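Local coordinates for protein putative monooxygenase Rv0793 (Mycobacterium tuberculosis, PDB 1Y0H) that is a putative homodimeric monooxygenase that might take part in antibiotic biosynthesis or scavenge reactive oxygen species, at residues R19-A24 against G82-R87; A24-M29 against G51-F56; T31-E36 against E57-R62; E67-P72 against V91-P96. All coordinates share one frame; numbering follows the deposited sequence. Where two conformers were deposited one is given.

Contact 1 of 4, residues R19-A24 against G82-R87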
loop_
_atom_site.group_PDB
_atom_site.type_symbol
_atom_site.label_atom_id
_atom_site.label_comp_id
_atom_site.label_asym_id
_atom_site.label_seq_id
_atom_site.Cartn_x
_atom_site.Cartn_y
_atom_site.Cartn_z
ATOM N N ARG A 19 21.136 2.741 -2.955
ATOM C CA ARG A 19 20.105 1.776 -2.565
ATOM C C ARG A 19 20.377 1.115 -1.207
ATOM O O ARG A 19 19.483 1.065 -0.356
ATOM C CB ARG A 19 19.919 0.715 -3.641
ATOM C CG ARG A 19 18.611 -0.038 -3.479
ATOM C CD ARG A 19 18.642 -1.246 -4.395
ATOM N NE ARG A 19 17.493 -2.124 -4.197
ATOM C CZ ARG A 19 16.318 -1.945 -4.790
ATOM N NH1 ARG A 19 16.138 -0.911 -5.604
ATOM N NH2 ARG A 19 15.321 -2.794 -4.569
ATOM N N SER A 20 21.599 0.614 -0.996
ATOM C CA SER A 20 21.930 0.006 0.304
ATOM C C SER A 20 21.845 1.017 1.451
ATOM O O SER A 20 21.399 0.679 2.540
ATOM C CB SER A 20 23.296 -0.693 0.280
ATOM O OG SER A 20 24.339 0.219 0.039
ATOM N N ALA A 21 22.220 2.266 1.189
ATOM C CA ALA A 21 22.082 3.317 2.190
ATOM C C ALA A 21 20.611 3.591 2.541
ATOM O O ALA A 21 20.258 3.767 3.724
ATOM C CB ALA A 21 22.804 4.602 1.724
ATOM N N LEU A 22 19.751 3.601 1.526
ATOM C CA LEU A 22 18.331 3.824 1.771
ATOM C C LEU A 22 17.766 2.665 2.576
ATOM O O LEU A 22 17.023 2.880 3.537
ATOM C CB LEU A 22 17.567 3.969 0.460
ATOM C CG LEU A 22 16.045 4.125 0.628
ATOM C CD1 LEU A 22 15.647 5.384 1.384
ATOM C CD2 LEU A 22 15.441 4.059 -0.757
ATOM N N ARG A 23 18.126 1.444 2.194
ATOM C CA ARG A 23 17.640 0.276 2.930
ATOM C C ARG A 23 17.995 0.383 4.417
ATOM O O ARG A 23 17.139 0.155 5.287
ATOM C CB ARG A 23 18.172 -1.021 2.321
ATOM C CG ARG A 23 17.832 -2.258 3.148
ATOM C CD ARG A 23 16.346 -2.517 3.160
ATOM N NE ARG A 23 16.007 -3.661 4.013
ATOM C CZ ARG A 23 16.120 -4.937 3.656
ATOM N NH1 ARG A 23 15.775 -5.886 4.525
ATOM N NH2 ARG A 23 16.555 -5.275 2.443
ATOM N N ALA A 24 19.233 0.772 4.713
ATOM C CA ALA A 24 19.686 0.930 6.103
ATOM C C ALA A 24 18.909 2.010 6.858
ATOM O O ALA A 24 18.566 1.835 8.030
ATOM C CB ALA A 24 21.164 1.219 6.137
ATOM N N GLY A 82 15.992 12.422 1.520
ATOM C CA GLY A 82 15.908 13.047 0.200
ATOM C C GLY A 82 17.180 12.969 -0.609
ATOM O O GLY A 82 17.150 12.843 -1.842
ATOM N N GLU A 83 18.292 13.029 0.109
ATOM C CA GLU A 83 19.633 13.050 -0.455
ATOM C C GLU A 83 20.023 11.717 -1.102
ATOM O O GLU A 83 21.043 11.642 -1.795
ATOM C CB GLU A 83 20.620 13.429 0.648
ATOM C CG GLU A 83 20.482 14.886 1.166
ATOM C CD GLU A 83 19.180 15.219 1.933
ATOM O OE1 GLU A 83 18.478 14.313 2.441
ATOM O OE2 GLU A 83 18.857 16.430 2.037
ATOM N N LEU A 84 19.220 10.673 -0.868
ATOM C CA LEU A 84 19.492 9.340 -1.420
ATOM C C LEU A 84 18.658 9.024 -2.660
ATOM O O LEU A 84 18.855 7.987 -3.298
ATOM C CB LEU A 84 19.219 8.267 -0.350
ATOM C CG LEU A 84 19.985 8.450 0.967
ATOM C CD1 LEU A 84 19.578 7.393 1.953
ATOM C CD2 LEU A 84 21.476 8.335 0.685
ATOM N N LEU A 85 17.729 9.918 -2.994
ATOM C CA LEU A 85 16.673 9.595 -3.960
ATOM C C LEU A 85 16.773 10.377 -5.254
ATOM O O LEU A 85 17.414 11.424 -5.319
ATOM C CB LEU A 85 15.303 9.843 -3.328
ATOM C CG LEU A 85 15.076 9.270 -1.928
ATOM C CD1 LEU A 85 13.758 9.755 -1.363
ATOM C CD2 LEU A 85 15.156 7.733 -1.938
ATOM N N THR A 86 16.144 9.838 -6.289
ATOM C CA THR A 86 16.073 10.498 -7.593
ATOM C C THR A 86 14.939 11.508 -7.628
ATOM O O THR A 86 14.847 12.312 -8.550
ATOM C CB THR A 86 15.809 9.511 -8.733
ATOM O OG1 THR A 86 14.576 8.812 -8.491
ATOM C CG2 THR A 86 16.954 8.516 -8.883
ATOM N N ARG A 87 14.064 11.430 -6.631
ATOM C CA ARG A 87 12.890 12.290 -6.546
ATOM C C ARG A 87 12.388 12.193 -5.109
ATOM O O ARG A 87 12.726 11.242 -4.407
ATOM C CB ARG A 87 11.818 11.794 -7.516
ATOM C CG ARG A 87 11.529 10.306 -7.331
ATOM C CD ARG A 87 10.624 9.756 -8.394
ATOM N NE ARG A 87 9.242 10.051 -8.090
ATOM C CZ ARG A 87 8.218 9.755 -8.883
ATOM N NH1 ARG A 87 8.423 9.149 -10.050
ATOM N NH2 ARG A 87 6.990 10.073 -8.504
#

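Contact 2 of 4, residues A24-M29 against G51-F56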
loop_
_atom_site.group_PDB
_atom_site.type_symbol
_atom_site.label_atom_id
_atom_site.label_comp_id
_atom_site.label_asym_id
_atom_site.label_seq_id
_atom_site.Cartn_x
_atom_site.Cartn_y
_atom_site.Cartn_z
ATOM N N ALA A 24 19.233 0.772 4.713
ATOM C CA ALA A 24 19.686 0.930 6.103
ATOM C C ALA A 24 18.909 2.010 6.858
ATOM O O ALA A 24 18.566 1.835 8.030
ATOM C CB ALA A 24 21.164 1.219 6.137
ATOM N N LEU A 25 18.635 3.118 6.170
ATOM C CA LEU A 25 17.863 4.219 6.741
ATOM C C LEU A 25 16.449 3.766 7.090
ATOM O O LEU A 25 15.939 4.046 8.187
ATOM C CB LEU A 25 17.827 5.400 5.771
ATOM C CG LEU A 25 17.257 6.688 6.355
ATOM C CD1 LEU A 25 18.252 7.332 7.315
ATOM C CD2 LEU A 25 16.929 7.644 5.220
ATOM N N LEU A 26 15.815 3.067 6.154
ATOM C CA LEU A 26 14.463 2.585 6.390
ATOM C C LEU A 26 14.445 1.455 7.423
ATOM O O LEU A 26 13.548 1.403 8.260
ATOM C CB LEU A 26 13.798 2.185 5.070
ATOM C CG LEU A 26 13.668 3.303 4.024
ATOM C CD1 LEU A 26 12.922 2.786 2.808
ATOM C CD2 LEU A 26 12.983 4.546 4.581
ATOM N N ASP A 27 15.455 0.584 7.403
ATOM C CA ASP A 27 15.553 -0.495 8.389
ATOM C C ASP A 27 15.509 0.035 9.810
ATOM O O ASP A 27 14.856 -0.555 10.676
ATOM C CB ASP A 27 16.854 -1.293 8.225
ATOM C CG ASP A 27 16.810 -2.305 7.081
ATOM O OD1 ASP A 27 15.724 -2.658 6.581
ATOM O OD2 ASP A 27 17.908 -2.777 6.678
ATOM N N ALA A 28 16.206 1.143 10.048
ATOM C CA ALA A 28 16.331 1.720 11.385
ATOM C C ALA A 28 15.010 2.278 11.919
ATOM O O ALA A 28 14.875 2.527 13.112
ATOM C CB ALA A 28 17.401 2.795 11.397
ATOM N N MET A 29 14.051 2.470 11.022
ATOM C CA MET A 29 12.729 2.987 11.388
ATOM C C MET A 29 11.826 1.887 11.913
ATOM O O MET A 29 10.857 2.161 12.614
ATOM C CB MET A 29 12.061 3.618 10.172
ATOM C CG MET A 29 12.663 4.969 9.764
ATOM S SD MET A 29 12.293 6.284 10.945
ATOM C CE MET A 29 10.546 6.536 10.636
ATOM N N GLY A 51 12.886 -1.049 -8.776
ATOM C CA GLY A 51 13.149 0.385 -8.859
ATOM C C GLY A 51 12.748 1.176 -7.622
ATOM O O GLY A 51 13.268 2.267 -7.389
ATOM N N GLU A 52 11.820 0.631 -6.839
ATOM C CA GLU A 52 11.310 1.311 -5.648
ATOM C C GLU A 52 11.386 0.448 -4.403
ATOM O O GLU A 52 11.221 -0.777 -4.461
ATOM C CB GLU A 52 9.822 1.656 -5.795
ATOM C CG GLU A 52 9.394 2.539 -6.930
ATOM C CD GLU A 52 7.870 2.537 -7.052
ATOM O OE1 GLU A 52 7.192 2.556 -5.997
ATOM O OE2 GLU A 52 7.346 2.484 -8.187
ATOM N N LEU A 53 11.578 1.111 -3.267
ATOM C CA LEU A 53 11.280 0.509 -1.986
ATOM C C LEU A 53 9.962 1.125 -1.519
ATOM O O LEU A 53 9.682 2.294 -1.790
ATOM C CB LEU A 53 12.409 0.745 -0.975
ATOM C CG LEU A 53 13.801 0.191 -1.323
ATOM C CD1 LEU A 53 14.690 0.290 -0.101
ATOM C CD2 LEU A 53 13.723 -1.258 -1.815
ATOM N N VAL A 54 9.131 0.321 -0.870
ATOM C CA VAL A 54 7.785 0.766 -0.502
ATOM C C VAL A 54 7.514 0.402 0.945
ATOM O O VAL A 54 7.750 -0.745 1.347
ATOM C CB VAL A 54 6.720 0.111 -1.411
ATOM C CG1 VAL A 54 5.307 0.542 -0.994
ATOM C CG2 VAL A 54 7.001 0.445 -2.903
ATOM N N LEU A 55 7.056 1.386 1.721
ATOM C CA LEU A 55 6.553 1.121 3.075
ATOM C C LEU A 55 5.049 1.128 3.031
ATOM O O LEU A 55 4.446 2.021 2.433
ATOM C CB LEU A 55 7.026 2.187 4.083
ATOM C CG LEU A 55 8.452 2.046 4.605
ATOM C CD1 LEU A 55 8.826 3.364 5.261
ATOM C CD2 LEU A 55 8.597 0.894 5.606
ATOM N N PHE A 56 4.442 0.113 3.641
ATOM C CA PHE A 56 3.022 0.183 3.939
ATOM C C PHE A 56 2.877 0.281 5.451
ATOM O O PHE A 56 3.380 -0.564 6.179
ATOM C CB PHE A 56 2.257 -1.023 3.387
ATOM C CG PHE A 56 0.775 -0.821 3.395
ATOM C CD1 PHE A 56 -0.020 -1.409 4.367
ATOM C CD2 PHE A 56 0.178 -0.016 2.446
ATOM C CE1 PHE A 56 -1.406 -1.200 4.382
ATOM C CE2 PHE A 56 -1.209 0.203 2.451
ATOM C CZ PHE A 56 -1.992 -0.390 3.434
#

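Contact 3 of 4, residues T31-E36 against E57-R62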
loop_
_atom_site.group_PDB
_atom_site.type_symbol
_atom_site.label_atom_id
_atom_site.label_comp_id
_atom_site.label_asym_id
_atom_site.label_seq_id
_atom_site.Cartn_x
_atom_site.Cartn_y
_atom_site.Cartn_z
ATOM N N THR A 31 11.948 -1.054 13.963
ATOM C CA THR A 31 11.742 -1.371 15.384
ATOM C C THR A 31 11.033 -0.254 16.196
ATOM O O THR A 31 9.998 -0.527 16.817
ATOM C CB THR A 31 13.034 -1.882 16.037
ATOM O OG1 THR A 31 13.252 -3.218 15.574
ATOM C CG2 THR A 31 12.916 -1.907 17.551
ATOM N N PRO A 32 11.572 0.989 16.181
ATOM C CA PRO A 32 10.899 2.054 16.943
ATOM C C PRO A 32 9.493 2.376 16.439
ATOM O O PRO A 32 8.628 2.708 17.255
ATOM C CB PRO A 32 11.817 3.267 16.770
ATOM C CG PRO A 32 12.692 2.952 15.588
ATOM C CD PRO A 32 12.801 1.467 15.524
ATOM N N THR A 33 9.247 2.264 15.133
ATOM C CA THR A 33 7.900 2.545 14.630
ATOM C C THR A 33 6.923 1.448 15.024
ATOM O O THR A 33 5.837 1.745 15.504
ATOM C CB THR A 33 7.849 2.777 13.116
ATOM O OG1 THR A 33 8.794 3.805 12.764
ATOM C CG2 THR A 33 6.430 3.219 12.731
ATOM N N ARG A 34 7.304 0.186 14.851
ATOM C CA ARG A 34 6.418 -0.910 15.274
ATOM C C ARG A 34 6.140 -0.850 16.776
ATOM O O ARG A 34 5.091 -1.307 17.218
ATOM C CB ARG A 34 6.981 -2.286 14.898
ATOM C CG ARG A 34 6.887 -2.582 13.412
ATOM C CD ARG A 34 7.447 -3.966 13.105
ATOM N NE ARG A 34 7.500 -4.202 11.669
ATOM C CZ ARG A 34 8.226 -5.144 11.080
ATOM N NH1 ARG A 34 8.977 -5.978 11.798
ATOM N NH2 ARG A 34 8.188 -5.258 9.761
ATOM N N ALA A 35 7.082 -0.286 17.539
ATOM C CA ALA A 35 6.957 -0.165 19.000
ATOM C C ALA A 35 5.998 0.937 19.450
ATOM O O ALA A 35 5.573 0.947 20.611
ATOM C CB ALA A 35 8.323 0.018 19.652
ATOM N N GLU A 36 5.675 1.857 18.542
ATOM C CA GLU A 36 4.680 2.902 18.818
ATOM C C GLU A 36 3.334 2.294 19.207
ATOM O O GLU A 36 2.807 1.423 18.503
ATOM C CB GLU A 36 4.499 3.819 17.602
ATOM C CG GLU A 36 5.724 4.659 17.217
ATOM C CD GLU A 36 5.591 5.353 15.851
ATOM O OE1 GLU A 36 4.462 5.455 15.314
ATOM O OE2 GLU A 36 6.625 5.802 15.297
ATOM N N GLU A 57 2.178 1.319 5.901
ATOM C CA GLU A 57 2.064 1.641 7.320
ATOM C C GLU A 57 0.598 1.746 7.699
ATOM O O GLU A 57 -0.205 2.278 6.940
ATOM C CB GLU A 57 2.719 2.995 7.600
ATOM C CG GLU A 57 4.026 3.209 6.875
ATOM C CD GLU A 57 4.560 4.624 6.968
ATOM O OE1 GLU A 57 4.182 5.387 7.904
ATOM O OE2 GLU A 57 5.388 4.962 6.089
ATOM N N ARG A 58 0.261 1.221 8.874
ATOM C CA ARG A 58 -1.098 1.323 9.395
ATOM C C ARG A 58 -1.045 1.835 10.825
ATOM O O ARG A 58 -0.294 1.306 11.638
ATOM C CB ARG A 58 -1.762 -0.057 9.406
ATOM C CG ARG A 58 -2.139 -0.643 8.061
ATOM C CD ARG A 58 -2.780 -2.007 8.351
ATOM N NE ARG A 58 -3.218 -2.740 7.168
ATOM C CZ ARG A 58 -2.524 -3.712 6.588
ATOM N NH1 ARG A 58 -3.015 -4.319 5.519
ATOM N NH2 ARG A 58 -1.337 -4.070 7.067
ATOM N N TYR A 59 -1.881 2.834 11.117
ATOM C CA TYR A 59 -1.940 3.489 12.422
ATOM C C TYR A 59 -3.347 3.383 12.972
ATOM O O TYR A 59 -4.317 3.373 12.223
ATOM C CB TYR A 59 -1.473 4.950 12.326
ATOM C CG TYR A 59 -0.036 5.002 11.878
ATOM C CD1 TYR A 59 1.003 4.830 12.789
ATOM C CD2 TYR A 59 0.283 5.170 10.530
ATOM C CE1 TYR A 59 2.344 4.828 12.370
ATOM C CE2 TYR A 59 1.623 5.167 10.103
ATOM C CZ TYR A 59 2.638 4.986 11.035
ATOM O OH TYR A 59 3.958 4.984 10.622
ATOM N N ARG A 60 -3.441 3.308 14.292
ATOM C CA ARG A 60 -4.720 3.117 14.953
ATOM C C ARG A 60 -5.609 4.358 14.843
ATOM O O ARG A 60 -6.822 4.267 15.001
ATOM C CB ARG A 60 -4.505 2.705 16.414
ATOM C CG ARG A 60 -3.612 1.464 16.522
ATOM C CD ARG A 60 -3.772 0.666 17.815
ATOM N NE ARG A 60 -3.491 -0.748 17.541
ATOM C CZ ARG A 60 -2.278 -1.300 17.527
ATOM N NH1 ARG A 60 -1.196 -0.581 17.795
ATOM N NH2 ARG A 60 -2.150 -2.590 17.249
ATOM N N SER A 61 -4.999 5.508 14.562
ATOM C CA SER A 61 -5.733 6.780 14.442
ATOM C C SER A 61 -4.874 7.769 13.670
ATOM O O SER A 61 -3.665 7.574 13.545
ATOM C CB SER A 61 -6.045 7.358 15.834
ATOM O OG SER A 61 -4.864 7.815 16.486
ATOM N N ARG A 62 -5.490 8.834 13.155
ATOM C CA ARG A 62 -4.715 9.909 12.550
ATOM C C ARG A 62 -3.799 10.572 13.580
ATOM O O ARG A 62 -2.681 10.992 13.246
ATOM C CB ARG A 62 -5.624 10.952 11.888
ATOM C CG ARG A 62 -4.884 12.173 11.385
ATOM C CD ARG A 62 -3.858 11.825 10.293
ATOM N NE ARG A 62 -2.938 12.942 10.077
ATOM C CZ ARG A 62 -2.907 13.688 8.973
ATOM N NH1 ARG A 62 -3.733 13.427 7.961
ATOM N NH2 ARG A 62 -2.040 14.688 8.877
#

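Contact 4 of 4, residues E67-P72 against V91-P96. With ACT (acetate ion), chain C.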
loop_
_atom_site.group_PDB
_atom_site.type_symbol
_atom_site.label_atom_id
_atom_site.label_comp_id
_atom_site.label_asym_id
_atom_site.label_seq_id
_atom_site.Cartn_x
_atom_site.Cartn_y
_atom_site.Cartn_z
ATOM N N GLU A 67 1.684 11.575 15.832
ATOM C CA GLU A 67 2.721 11.236 16.827
ATOM C C GLU A 67 3.958 10.640 16.147
ATOM O O GLU A 67 5.094 10.970 16.498
ATOM C CB GLU A 67 2.161 10.286 17.891
ATOM C CG GLU A 67 1.007 10.842 18.717
ATOM C CD GLU A 67 1.443 11.748 19.866
ATOM O OE1 GLU A 67 0.588 12.042 20.730
ATOM O OE2 GLU A 67 2.624 12.164 19.923
ATOM N N HIS A 68 3.732 9.786 15.152
ATOM C CA HIS A 68 4.824 9.148 14.416
ATOM C C HIS A 68 5.689 10.204 13.733
ATOM O O HIS A 68 6.916 10.142 13.774
ATOM C CB HIS A 68 4.236 8.179 13.384
ATOM C CG HIS A 68 5.243 7.623 12.427
ATOM N ND1 HIS A 68 6.302 6.840 12.832
ATOM C CD2 HIS A 68 5.343 7.726 11.080
ATOM C CE1 HIS A 68 7.013 6.484 11.774
ATOM N NE2 HIS A 68 6.451 7.008 10.700
ATOM N N ARG A 69 5.019 11.152 13.094
ATOM C CA ARG A 69 5.681 12.203 12.335
ATOM C C ARG A 69 6.434 13.203 13.208
ATOM O O ARG A 69 7.197 14.013 12.683
ATOM C CB ARG A 69 4.664 12.913 11.455
ATOM C CG ARG A 69 4.218 12.069 10.285
ATOM C CD ARG A 69 3.056 12.729 9.577
ATOM N NE ARG A 69 2.837 12.100 8.286
ATOM C CZ ARG A 69 1.863 12.419 7.438
ATOM N NH1 ARG A 69 0.984 13.359 7.739
ATOM N NH2 ARG A 69 1.780 11.777 6.280
ATOM N N GLY A 70 6.206 13.159 14.523
ATOM C CA GLY A 70 6.945 14.001 15.468
ATOM C C GLY A 70 8.043 13.283 16.238
ATOM O O GLY A 70 8.734 13.891 17.075
ATOM N N SER A 71 8.197 11.994 15.962
ATOM C CA SER A 71 9.092 11.117 16.720
ATOM C C SER A 71 10.564 11.328 16.364
ATOM O O SER A 71 10.876 11.766 15.250
ATOM C CB SER A 71 8.719 9.657 16.485
ATOM O OG SER A 71 9.043 9.265 15.164
ATOM N N PRO A 72 11.478 11.017 17.309
ATOM C CA PRO A 72 12.904 11.186 17.057
ATOM C C PRO A 72 13.380 10.361 15.877
ATOM O O PRO A 72 14.216 10.831 15.100
ATOM C CB PRO A 72 13.555 10.689 18.361
ATOM C CG PRO A 72 12.521 10.854 19.374
ATOM C CD PRO A 72 11.233 10.539 18.684
ATOM N N VAL A 91 4.285 9.988 -0.999
ATOM C CA VAL A 91 3.527 9.599 0.190
ATOM C C VAL A 91 2.041 9.767 -0.049
ATOM O O VAL A 91 1.593 10.837 -0.452
ATOM C CB VAL A 91 3.937 10.440 1.435
ATOM C CG1 VAL A 91 3.048 10.133 2.636
ATOM C CG2 VAL A 91 5.397 10.211 1.785
ATOM N N THR A 92 1.288 8.703 0.208
ATOM C CA THR A 92 -0.168 8.765 0.147
ATOM C C THR A 92 -0.773 8.365 1.468
ATOM O O THR A 92 -0.492 7.290 1.990
ATOM C CB THR A 92 -0.709 7.854 -0.969
ATOM O OG1 THR A 92 -0.079 8.211 -2.205
ATOM C CG2 THR A 92 -2.222 8.009 -1.111
ATOM N N VAL A 93 -1.614 9.242 2.013
ATOM C CA VAL A 93 -2.356 8.891 3.221
ATOM C C VAL A 93 -3.695 8.297 2.812
ATOM O O VAL A 93 -4.356 8.826 1.913
ATOM C CB VAL A 93 -2.518 10.106 4.159
ATOM C CG1 VAL A 93 -3.400 9.766 5.375
ATOM C CG2 VAL A 93 -1.138 10.611 4.593
ATOM N N LEU A 94 -4.074 7.202 3.470
ATOM C CA LEU A 94 -5.236 6.405 3.087
ATOM C C LEU A 94 -6.261 6.254 4.203
ATOM O O LEU A 94 -5.904 6.016 5.360
ATOM C CB LEU A 94 -4.795 5.016 2.628
ATOM C CG LEU A 94 -3.781 4.914 1.481
ATOM C CD1 LEU A 94 -3.292 3.471 1.375
ATOM C CD2 LEU A 94 -4.408 5.362 0.170
ATOM N N ALA A 95 -7.531 6.382 3.832
ATOM C CA ALA A 95 -8.646 6.123 4.747
ATOM C C ALA A 95 -9.275 4.778 4.398
ATOM O O ALA A 95 -9.686 4.576 3.257
ATOM C CB ALA A 95 -9.683 7.241 4.648
ATOM N N PRO A 96 -9.331 3.844 5.369
ATOM C CA PRO A 96 -9.917 2.532 5.101
ATOM C C PRO A 96 -11.363 2.642 4.661
ATOM O O PRO A 96 -12.111 3.464 5.193
ATOM C CB PRO A 96 -9.828 1.809 6.448
ATOM C CG PRO A 96 -8.780 2.514 7.214
ATOM C CD PRO A 96 -8.820 3.950 6.748
HETATM C C ACT C . 7.929 6.722 7.235
HETATM O O ACT C . 7.706 6.266 8.376
HETATM O OXT ACT C . 6.951 7.207 6.611
HETATM C CH3 ACT C . 9.305 6.675 6.651
#

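Contact 1 of 4, residues R19-A24 against G82-R87
Ala21 and Leu22, near the start of helix 19-35, meet Leu84 and Leu85 in a wholly apolar contact with the loop that runs from helix 72-78 to strand 90-96. The two pieces bury 171 Å² between them, summed over both sides, and their alpha carbons come nearest at Leu22 and Leu84.

Leu84 carries most of this. Its CG lies anti to its carbonyl carbon (chi1 -56°), which turns both methyls to the helix. CD1 rests against the helix backbone, 3.8 Å from Leu22 CA, while CD2 of Leu84 stands 4.1 Å from Ala21 CB; the leucine thus straddles two consecutive residues of one turn. Leu22 reaches past it with CG anti to its own N (chi1 177°), and this brings its CD2 to 3.9 Å from Leu85 CD2. The side chains of Leu22 and Leu85 cross at about a right angle, methyl against methyl. Both also touch Phe12, so the contact rests on strand 6-12 of the sheet.

On the loop side, residues 82-84 form a short 3-10 turn, with Leu85 N bonded to Gly82 O at 3.2 Å. Backbone bonds of Leu84 with Arg15 and of Thr86 with Met13 fasten the loop beside the segment leading into the helix. Such apolar closure, a connecting loop against a helix at one end of the sheet, belongs to the ferredoxin-like alpha+beta sandwich of this chain.

Contact 2 of 4, residues A24-M29 against G51-F56
Leu26 of helix 19-35 fits between Leu53 and Leu55 of strand 53-59, and its course explains the whole contact. CB of Leu26 leaves the helix toward the sheet but stays 5.6 Å from Leu53 CD1. CG lies anti to the carbonyl carbon (chi1 -60°), and at CG the chain forks over the strand. One branch, CD1, approaches Leu53: it is 4.2 Å from Leu53 CD1 and 4.3 Å from Leu53 CB. The other, CD2, turns to the second leucine and is 4.4 Å from Leu55 CD1. The two methyls therefore serve two different residues of the strand, at ordinary van der Waals range.

Leu53 and Leu55 are alternate residues, so both CB atoms are on the helix side of the sheet. Val54 between them points the other way and packs on Leu94 of the second subunit, so the other face of the strand also meets that subunit. Phe12 of strand 6-12 and Tyr77 of helix 72-78 also border Leu26, and the side chain of Leu55 comes about 4 Å from a bound acetate, probably a crystallisation additive.

All three touching residues are buried, and the segments cover 140 Å² of each other, both sides summed. This is helix-on-sheet packing of an alpha+beta sandwich, here in a ferredoxin-like fold whose family belongs to the dimeric alpha/beta-barrel clan.

Contact 3 of 4, residues T31-E36 against E57-R62
Thr33 in the last turn of helix 19-35 and Glu36 just after it reach Tyr59 in the last part of strand 53-59, beside a polar pocket where an acetate is bound about 5 Å from the tyrosine side chain. Both touches fall on the edge of the ring, near its plane. Thr33 CG2 lies 3.7 Å from Tyr59 OH; the two side chains cross at about a right angle. OG1 is anti to the carbonyl carbon (chi1 -54°), beside the backbone N, and bonds Met29 O; this leaves CG2 directed at the phenol.

Glu36, extended beyond CG, crosses Tyr59 at a slant and brings OE1 to the ring edge, 3.7 Å from Tyr59 CE1, with carboxylate and ring planes 22° apart. Its other oxygen, OE2, is taken by His68 ND1 and His73 NE2.

Tyr59 OH donates to Glu57 OE1 over 2.8 Å. It arrives on the anti side of that carboxylate and 34° out of its plane, while OE1 lies in the plane of the tyrosine ring. This bond limits swinging of the phenol, and His68 meets the same ring. Two carboxylates thus border one buried tyrosine: Glu57 accepts its hydroxyl, whereas Glu36 OE1 lies by the C-H edge, whose weakly positive hydrogens would probably suit a negative charge.

Contact 4 of 4, residues E67-P72 against V91-P96
His68 O is held by two donors from one residue: Ser71 OG at 2.7 Å and Ser71 N at 3.1 Å. The hydroxyl approaches in the carbonyl plane with a C=O...OG angle of 145°. Ser71 is the N-cap of helix 72-78, and its OG also bonds Tyr74 N, so the turn linking helix 62-69 to the next helix is tied at both ends. These helices pack on one face of the ferredoxin-like sheet, and residues 67-72 meet strand 90-96, the outermost strand of the chain's sheet on that side.

The contact itself is slight and near the surface, 74 Å² buried in all, and is made by Arg69. Its side chain, extended from CG to NE, carries the guanidinium to the strand: NH2 is 3.6 Å from Val93 CG2, which it approaches obliquely, and 4.2 Å from Val91 CG1, which sits at the edge of the flat group near its plane. Val91 and Val93 are alternate residues facing the helix side. Thr92 points away and packs on Ser47 of the second subunit, while Leu94, Ala95 and Pro96 pair antiparallel with a strand of that subunit, so the sheet continues across the dimer.

His68 turns inward instead, with CG anti to its backbone N (chi1 171°). Its NE2 donates to an acetate that also bonds Tyr42 OH and is probably from the crystallisation liquor. The acetate O lies at the edge of the imidazole, 2.7 Å from His68 NE2, with an N-H...O angle of 160°.

How the contacts relate
Contacts 1, 2 and 3 follow helix 19-35, with contacts 2 and 3 also sharing strand 53-59; the centres of contacts 1 and 3 lie about 22 Å apart, on opposite sides of the chain's centre. Along the chain, contacts 2 and 3 alternate inside the loop closed by contact 1, and contact 4 opens after both have closed. Contacts 1 and 2, with centres about 9 Å apart, touch through Leu22 and Leu53. Contacts 3 and 4, about 8 Å apart by centres, meet around His68, which Met29 of contact 2 also touches. Leucine packing at the helix start gives way to polar surroundings near its end. All four contacts reach the second subunit, contact 1 through Arg23 alone.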